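Local coordinates for methylated RNA-binding protein 1 (Saccharomyces cerevisiae S288c, PDB 4RCM) that binds N6-methyladenosine-containing RNA through its YTH domain and lowers the stability of PHO4 mRNA, thereby regulating phosphate metabolism after transcription, at residues Leu10-Lys22 with Arg134-Ile148. Numbering follows the deposited sequence. Where two conformers were deposited one is given.
With nucleotides of chain C.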
loop_
_atom_site.group_PDB
_atom_site.type_symbol
_atom_site.label_atom_id
_atom_site.label_comp_id
_atom_site.label_asym_id
_atom_site.label_seq_id
_atom_site.Cartn_x
_atom_site.Cartn_y
_atom_site.Cartn_z
ATOM N N LEU A 10 3.055 -15.921 0.624
ATOM C CA LEU A 10 3.228 -14.706 -0.161
ATOM C C LEU A 10 4.695 -14.627 -0.541
ATOM O O LEU A 10 5.546 -14.605 0.320
ATOM C CB LEU A 10 2.771 -13.462 0.640
ATOM C CG LEU A 10 3.044 -12.097 0.014
ATOM C CD1 LEU A 10 2.350 -11.988 -1.331
ATOM C CD2 LEU A 10 2.548 -11.037 0.957
ATOM N N ASN A 11 4.986 -14.650 -1.843
ATOM C CA ASN A 11 6.335 -14.601 -2.342
ATOM C C ASN A 11 6.502 -13.380 -3.169
ATOM O O ASN A 11 5.687 -13.145 -4.043
ATOM C CB ASN A 11 6.655 -15.819 -3.237
ATOM C CG ASN A 11 8.079 -15.797 -3.736
ATOM O OD1 ASN A 11 8.353 -15.380 -4.848
ATOM N ND2 ASN A 11 9.006 -16.103 -2.857
ATOM N N ILE A 12 7.565 -12.612 -2.898
ATOM C CA ILE A 12 7.847 -11.389 -3.604
ATOM C C ILE A 12 9.269 -11.464 -4.170
ATOM O O ILE A 12 10.263 -11.299 -3.422
ATOM C CB ILE A 12 7.673 -10.146 -2.677
ATOM C CG1 ILE A 12 6.279 -10.132 -2.060
ATOM C CG2 ILE A 12 7.982 -8.855 -3.433
ATOM C CD1 ILE A 12 6.052 -8.957 -1.180
ATOM N N PRO A 13 9.372 -11.692 -5.504
ATOM C CA PRO A 13 10.626 -11.883 -6.202
ATOM C C PRO A 13 11.439 -10.643 -6.520
ATOM O O PRO A 13 10.970 -9.469 -6.404
ATOM C CB PRO A 13 10.228 -12.553 -7.506
ATOM C CG PRO A 13 8.792 -12.379 -7.670
ATOM C CD PRO A 13 8.202 -12.059 -6.325
ATOM N N GLU A 14 12.672 -10.947 -6.901
ATOM C CA GLU A 14 13.701 -9.986 -7.151
ATOM C C GLU A 14 13.117 -9.044 -8.174
ATOM O O GLU A 14 12.300 -9.458 -9.004
ATOM C CB GLU A 14 14.971 -10.694 -7.715
ATOM C CG GLU A 14 16.203 -9.795 -7.869
ATOM C CD GLU A 14 17.231 -10.350 -8.908
ATOM O OE1 GLU A 14 17.234 -11.587 -9.128
ATOM O OE2 GLU A 14 18.027 -9.547 -9.488
ATOM N N ASN A 15 13.474 -7.779 -8.028
ATOM C CA ASN A 15 13.067 -6.699 -8.916
ATOM C C ASN A 15 11.643 -6.202 -8.669
ATOM O O ASN A 15 11.186 -5.311 -9.357
ATOM C CB ASN A 15 13.260 -7.099 -10.372
ATOM C CG ASN A 15 14.711 -7.370 -10.733
ATOM O OD1 ASN A 15 15.599 -6.696 -10.278
ATOM N ND2 ASN A 15 14.937 -8.327 -11.619
ATOM N N SER A 16 10.935 -6.783 -7.698
ATOM C CA SER A 16 9.665 -6.212 -7.222
ATOM C C SER A 16 9.893 -4.863 -6.546
ATOM O O SER A 16 10.998 -4.601 -6.110
ATOM C CB SER A 16 8.976 -7.126 -6.224
ATOM O OG SER A 16 8.605 -8.323 -6.858
ATOM N N ARG A 17 8.827 -4.048 -6.444
ATOM C CA ARG A 17 8.922 -2.651 -6.035
ATOM C C ARG A 17 7.876 -2.327 -4.990
ATOM O O ARG A 17 6.812 -2.924 -5.010
ATOM C CB ARG A 17 8.857 -1.755 -7.285
ATOM C CG ARG A 17 10.161 -1.878 -8.077
ATOM C CD ARG A 17 10.185 -1.084 -9.362
ATOM N NE ARG A 17 10.362 0.325 -9.088
ATOM C CZ ARG A 17 10.434 1.270 -10.027
ATOM N NH1 ARG A 17 10.362 0.935 -11.298
ATOM N NH2 ARG A 17 10.600 2.542 -9.678
ATOM N N PHE A 18 8.251 -1.478 -4.021
ATOM C CA PHE A 18 7.409 -1.133 -2.860
ATOM C C PHE A 18 7.225 0.372 -2.791
ATOM O O PHE A 18 8.210 1.117 -2.811
ATOM C CB PHE A 18 8.077 -1.570 -1.558
ATOM C CG PHE A 18 8.275 -3.044 -1.441
ATOM C CD1 PHE A 18 7.294 -3.839 -0.902
ATOM C CD2 PHE A 18 9.464 -3.636 -1.864
ATOM C CE1 PHE A 18 7.461 -5.201 -0.830
ATOM C CE2 PHE A 18 9.649 -5.003 -1.757
ATOM C CZ PHE A 18 8.651 -5.791 -1.213
ATOM N N PHE A 19 5.978 0.809 -2.615
ATOM C CA PHE A 19 5.659 2.224 -2.425
ATOM C C PHE A 19 4.716 2.398 -1.283
ATOM O O PHE A 19 3.883 1.521 -1.022
ATOM C CB PHE A 19 4.967 2.796 -3.645
ATOM C CG PHE A 19 5.761 2.669 -4.890
ATOM C CD1 PHE A 19 5.651 1.531 -5.667
ATOM C CD2 PHE A 19 6.617 3.676 -5.285
ATOM C CE1 PHE A 19 6.393 1.375 -6.819
ATOM C CE2 PHE A 19 7.342 3.550 -6.445
ATOM C CZ PHE A 19 7.233 2.406 -7.216
ATOM N N VAL A 20 4.815 3.543 -0.617
ATOM C CA VAL A 20 3.843 3.914 0.408
ATOM C C VAL A 20 2.649 4.581 -0.275
ATOM O O VAL A 20 2.832 5.306 -1.245
ATOM C CB VAL A 20 4.436 4.857 1.482
ATOM C CG1 VAL A 20 3.357 5.547 2.298
ATOM C CG2 VAL A 20 5.336 4.067 2.400
ATOM N N ILE A 21 1.448 4.349 0.274
ATOM C CA ILE A 21 0.196 5.062 -0.165
ATOM C C ILE A 21 -0.281 5.810 1.070
ATOM O O ILE A 21 -0.416 5.202 2.147
ATOM C CB ILE A 21 -0.927 4.119 -0.681
ATOM C CG1 ILE A 21 -0.490 3.361 -1.929
ATOM C CG2 ILE A 21 -2.215 4.895 -1.008
ATOM C CD1 ILE A 21 -0.245 4.202 -3.167
ATOM N N LYS A 22 -0.494 7.133 0.939
ATOM C CA LYS A 22 -1.050 7.914 2.083
ATOM C C LYS A 22 -2.443 8.320 1.661
ATOM O O LYS A 22 -2.640 8.976 0.597
ATOM C CB LYS A 22 -0.228 9.175 2.403
ATOM C CG LYS A 22 1.222 8.949 2.763
ATOM C CD LYS A 22 1.393 8.089 4.016
ATOM C CE LYS A 22 0.856 8.739 5.293
ATOM N NZ LYS A 22 1.246 7.978 6.523
ATOM N N ARG A 134 5.796 10.509 2.184
ATOM C CA ARG A 134 4.664 11.044 1.497
ATOM C C ARG A 134 4.131 10.018 0.476
ATOM O O ARG A 134 4.653 8.902 0.350
ATOM C CB ARG A 134 5.049 12.345 0.764
ATOM C CG ARG A 134 5.483 13.523 1.646
ATOM C CD ARG A 134 6.065 14.634 0.770
ATOM N NE ARG A 134 7.295 14.205 0.080
ATOM C CZ ARG A 134 8.539 14.433 0.509
ATOM N NH1 ARG A 134 8.776 15.101 1.640
ATOM N NH2 ARG A 134 9.564 13.987 -0.198
ATOM N N ASP A 135 3.129 10.443 -0.286
ATOM C CA ASP A 135 2.368 9.559 -1.143
ATOM C C ASP A 135 3.188 9.125 -2.327
ATOM O O ASP A 135 3.791 9.952 -3.039
ATOM C CB ASP A 135 1.052 10.256 -1.584
ATOM C CG ASP A 135 0.107 9.323 -2.302
ATOM O OD1 ASP A 135 -0.192 8.221 -1.747
ATOM O OD2 ASP A 135 -0.379 9.671 -3.411
ATOM N N THR A 136 3.204 7.820 -2.530
ATOM C CA THR A 136 4.023 7.099 -3.528
ATOM C C THR A 136 5.532 7.134 -3.371
ATOM O O THR A 136 6.272 6.844 -4.317
ATOM C CB THR A 136 3.601 7.419 -4.992
ATOM O OG1 THR A 136 4.121 8.678 -5.435
ATOM C CG2 THR A 136 2.084 7.408 -5.069
ATOM N N GLN A 137 5.994 7.393 -2.147
ATOM C CA GLN A 137 7.395 7.301 -1.823
ATOM C C GLN A 137 7.849 5.865 -2.063
ATOM O O GLN A 137 7.247 4.929 -1.489
ATOM C CB GLN A 137 7.587 7.649 -0.324
ATOM C CG GLN A 137 8.927 7.285 0.256
ATOM C CD GLN A 137 10.078 8.003 -0.422
ATOM O OE1 GLN A 137 11.034 7.364 -0.899
ATOM N NE2 GLN A 137 10.006 9.326 -0.454
ATOM N N GLU A 138 8.887 5.687 -2.875
ATOM C CA GLU A 138 9.439 4.318 -3.095
ATOM C C GLU A 138 10.274 3.810 -1.946
ATOM O O GLU A 138 11.087 4.547 -1.361
ATOM C CB GLU A 138 10.256 4.195 -4.361
ATOM C CG GLU A 138 10.750 2.765 -4.597
ATOM C CD GLU A 138 11.092 2.446 -6.030
ATOM O OE1 GLU A 138 11.097 3.341 -6.881
ATOM O OE2 GLU A 138 11.334 1.263 -6.318
ATOM N N ILE A 139 10.104 2.524 -1.659
ATOM C CA ILE A 139 10.769 1.873 -0.555
ATOM C C ILE A 139 11.697 0.741 -1.106
ATOM O O ILE A 139 11.231 -0.196 -1.763
ATOM C CB ILE A 139 9.766 1.250 0.430
ATOM C CG1 ILE A 139 8.744 2.288 0.975
ATOM C CG2 ILE A 139 10.502 0.547 1.550
ATOM C CD1 ILE A 139 9.300 3.381 1.872
ATOM N N PRO A 140 13.006 0.833 -0.840
ATOM C CA PRO A 140 13.942 -0.184 -1.385
ATOM C C PRO A 140 13.502 -1.630 -1.102
ATOM O O PRO A 140 13.019 -1.915 -0.034
ATOM C CB PRO A 140 15.253 0.081 -0.615
ATOM C CG PRO A 140 15.129 1.450 -0.047
ATOM C CD PRO A 140 13.640 1.634 0.231
ATOM N N TYR A 141 13.762 -2.540 -2.037
ATOM C CA TYR A 141 13.310 -3.920 -1.922
ATOM C C TYR A 141 13.559 -4.549 -0.555
ATOM O O TYR A 141 12.616 -5.023 0.131
ATOM C CB TYR A 141 14.003 -4.730 -3.019
ATOM C CG TYR A 141 13.620 -6.160 -3.061
ATOM C CD1 TYR A 141 12.424 -6.588 -3.651
ATOM C CD2 TYR A 141 14.464 -7.113 -2.517
ATOM C CE1 TYR A 141 12.093 -7.953 -3.686
ATOM C CE2 TYR A 141 14.157 -8.462 -2.557
ATOM C CZ TYR A 141 12.983 -8.891 -3.132
ATOM O OH TYR A 141 12.737 -10.235 -3.072
ATOM N N SER A 142 14.819 -4.514 -0.126
ATOM C CA SER A 142 15.170 -5.183 1.140
ATOM C C SER A 142 14.402 -4.665 2.367
ATOM O O SER A 142 13.992 -5.489 3.214
ATOM C CB SER A 142 16.689 -5.202 1.382
ATOM O OG SER A 142 17.238 -3.909 1.429
ATOM N N ILE A 143 14.204 -3.352 2.481
ATOM C CA ILE A 143 13.421 -2.767 3.573
ATOM C C ILE A 143 11.960 -3.215 3.404
ATOM O O ILE A 143 11.291 -3.624 4.372
ATOM C CB ILE A 143 13.418 -1.202 3.559
ATOM C CG1 ILE A 143 14.836 -0.587 3.487
ATOM C CG2 ILE A 143 12.681 -0.655 4.775
ATOM C CD1 ILE A 143 15.734 -1.046 4.558
ATOM N N GLY A 144 11.432 -3.129 2.181
ATOM C CA GLY A 144 10.065 -3.568 1.969
ATOM C C GLY A 144 9.793 -4.992 2.392
ATOM O O GLY A 144 8.752 -5.294 3.018
ATOM N N ILE A 145 10.743 -5.877 2.087
ATOM C CA ILE A 145 10.594 -7.272 2.431
ATOM C C ILE A 145 10.557 -7.409 3.944
ATOM O O ILE A 145 9.735 -8.170 4.535
ATOM C CB ILE A 145 11.764 -8.140 1.854
ATOM C CG1 ILE A 145 11.628 -8.292 0.338
ATOM C CG2 ILE A 145 11.807 -9.488 2.523
ATOM C CD1 ILE A 145 10.421 -9.108 -0.107
ATOM N N SER A 146 11.451 -6.714 4.614
ATOM C CA SER A 146 11.462 -6.819 6.097
ATOM C C SER A 146 10.142 -6.280 6.685
ATOM O O SER A 146 9.632 -6.827 7.659
ATOM C CB SER A 146 12.677 -6.105 6.693
ATOM O OG SER A 146 12.557 -4.709 6.534
ATOM N N ILE A 147 9.561 -5.229 6.095
ATOM C CA ILE A 147 8.265 -4.744 6.569
ATOM C C ILE A 147 7.126 -5.764 6.273
ATOM O O ILE A 147 6.273 -6.007 7.123
ATOM C CB ILE A 147 7.940 -3.312 6.101
ATOM C CG1 ILE A 147 8.993 -2.322 6.621
ATOM C CG2 ILE A 147 6.612 -2.849 6.710
ATOM C CD1 ILE A 147 9.113 -1.055 5.798
ATOM N N ILE A 148 7.122 -6.381 5.090
ATOM C CA ILE A 148 6.136 -7.447 4.816
ATOM C C ILE A 148 6.211 -8.503 5.901
ATOM O O ILE A 148 5.172 -8.958 6.371
ATOM C CB ILE A 148 6.334 -8.115 3.438
ATOM C CG1 ILE A 148 6.036 -7.112 2.340
ATOM C CG2 ILE A 148 5.428 -9.314 3.271
ATOM C CD1 ILE A 148 4.552 -6.711 2.252
ATOM C C2 6MZ C 3 -7.513 9.984 -0.369
ATOM C C4 6MZ C 3 -5.365 10.465 -1.226
ATOM C C5 6MZ C 3 -5.632 9.621 -2.400
ATOM N N9 6MZ C 3 -4.111 10.930 -1.387
ATOM N N3 6MZ C 3 -6.336 10.606 -0.252
ATOM N N1 6MZ C 3 -7.830 9.202 -1.424
ATOM C C6 6MZ C 3 -6.978 8.974 -2.450
ATOM N N6 6MZ C 3 -7.316 8.220 -3.520
ATOM C C9 6MZ C 3 -8.659 7.734 -3.743
ATOM N N7 6MZ C 3 -4.528 9.660 -3.200
ATOM C C8 6MZ C 3 -3.621 10.469 -2.565
ATOM O "O5'" 6MZ C 3 -1.326 15.628 -2.449
ATOM C "C5'" 6MZ C 3 -2.412 14.670 -2.415
ATOM C "C4'" 6MZ C 3 -2.509 13.993 -1.041
ATOM O "O4'" 6MZ C 3 -3.725 13.222 -0.944
ATOM C "C1'" 6MZ C 3 -3.479 11.900 -0.399
ATOM C "C2'" 6MZ C 3 -1.968 11.883 -0.099
ATOM O "O2'" 6MZ C 3 -1.684 12.195 1.292
ATOM C "C3'" 6MZ C 3 -1.323 13.062 -0.737
ATOM O "O3'" 6MZ C 3 -0.382 13.547 0.259
HETATM O O HOH W 1 10.922 -0.509 -4.706
#
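Arg17 and Glu138 form a side-on, two-nitrogen salt bridge: NE of Arg17 donates to OE2 of Glu138 (3.1 Å) and NH2 to OE1 (3.0 Å). The guanidinium and carboxylate planes lie 20° apart, and both oxygens are met on their syn sides, somewhat out of the carboxylate plane. A bend at chi3 (75°) in the arginine turns this edge of the guanidinium to the acid. A methionine here would probably leave the Glu138 carboxylate without its countercharge and freer to turn.

Among main-chain hydrogen bonds, Val20 N donates to Gln137 O, and Thr136 N returns a more bent bond to Val20 O. Residues 138-139 form a short, weakly bonded edge strand antiparallel to strand 17-22, with Phe19 and Glu138 as a non-hydrogen-bonded pair (CA to CA 4.4 Å), while strand 61-67 pairs parallel on the other side, within the mixed sheet of the YTH domain, a PUA-clan fold.

Apolar packing joins strand to helix 141-148. Gly144 CA sits 3.8 Å from the Phe18 ring centroid and 7° off its normal, a CH-pi contact in which the glycine lets the helix backbone come close over the ring face. Ile148 CG1 touches both Phe18 CE1 and Ile12 CD1, the two isoleucines meeting tip to tip. Tyr141 reaches the loop 10-16 that leads into strand 17-22, where its OH donates to Ile12 O (2.7 Å).

At the RNA end, Asp135 OD1 accepts from Lys22 N (2.9 Å) on its anti side. Asp135 OD2 lies 3.4 Å from C8 of the N6-methyladenosine nucleotide of chain C. Lys22, an experimentally established nucleotide-binding residue, packs CB 3.5 Å from the ribose O2', and its NZ hydrogen-bonds to Ser66 OG.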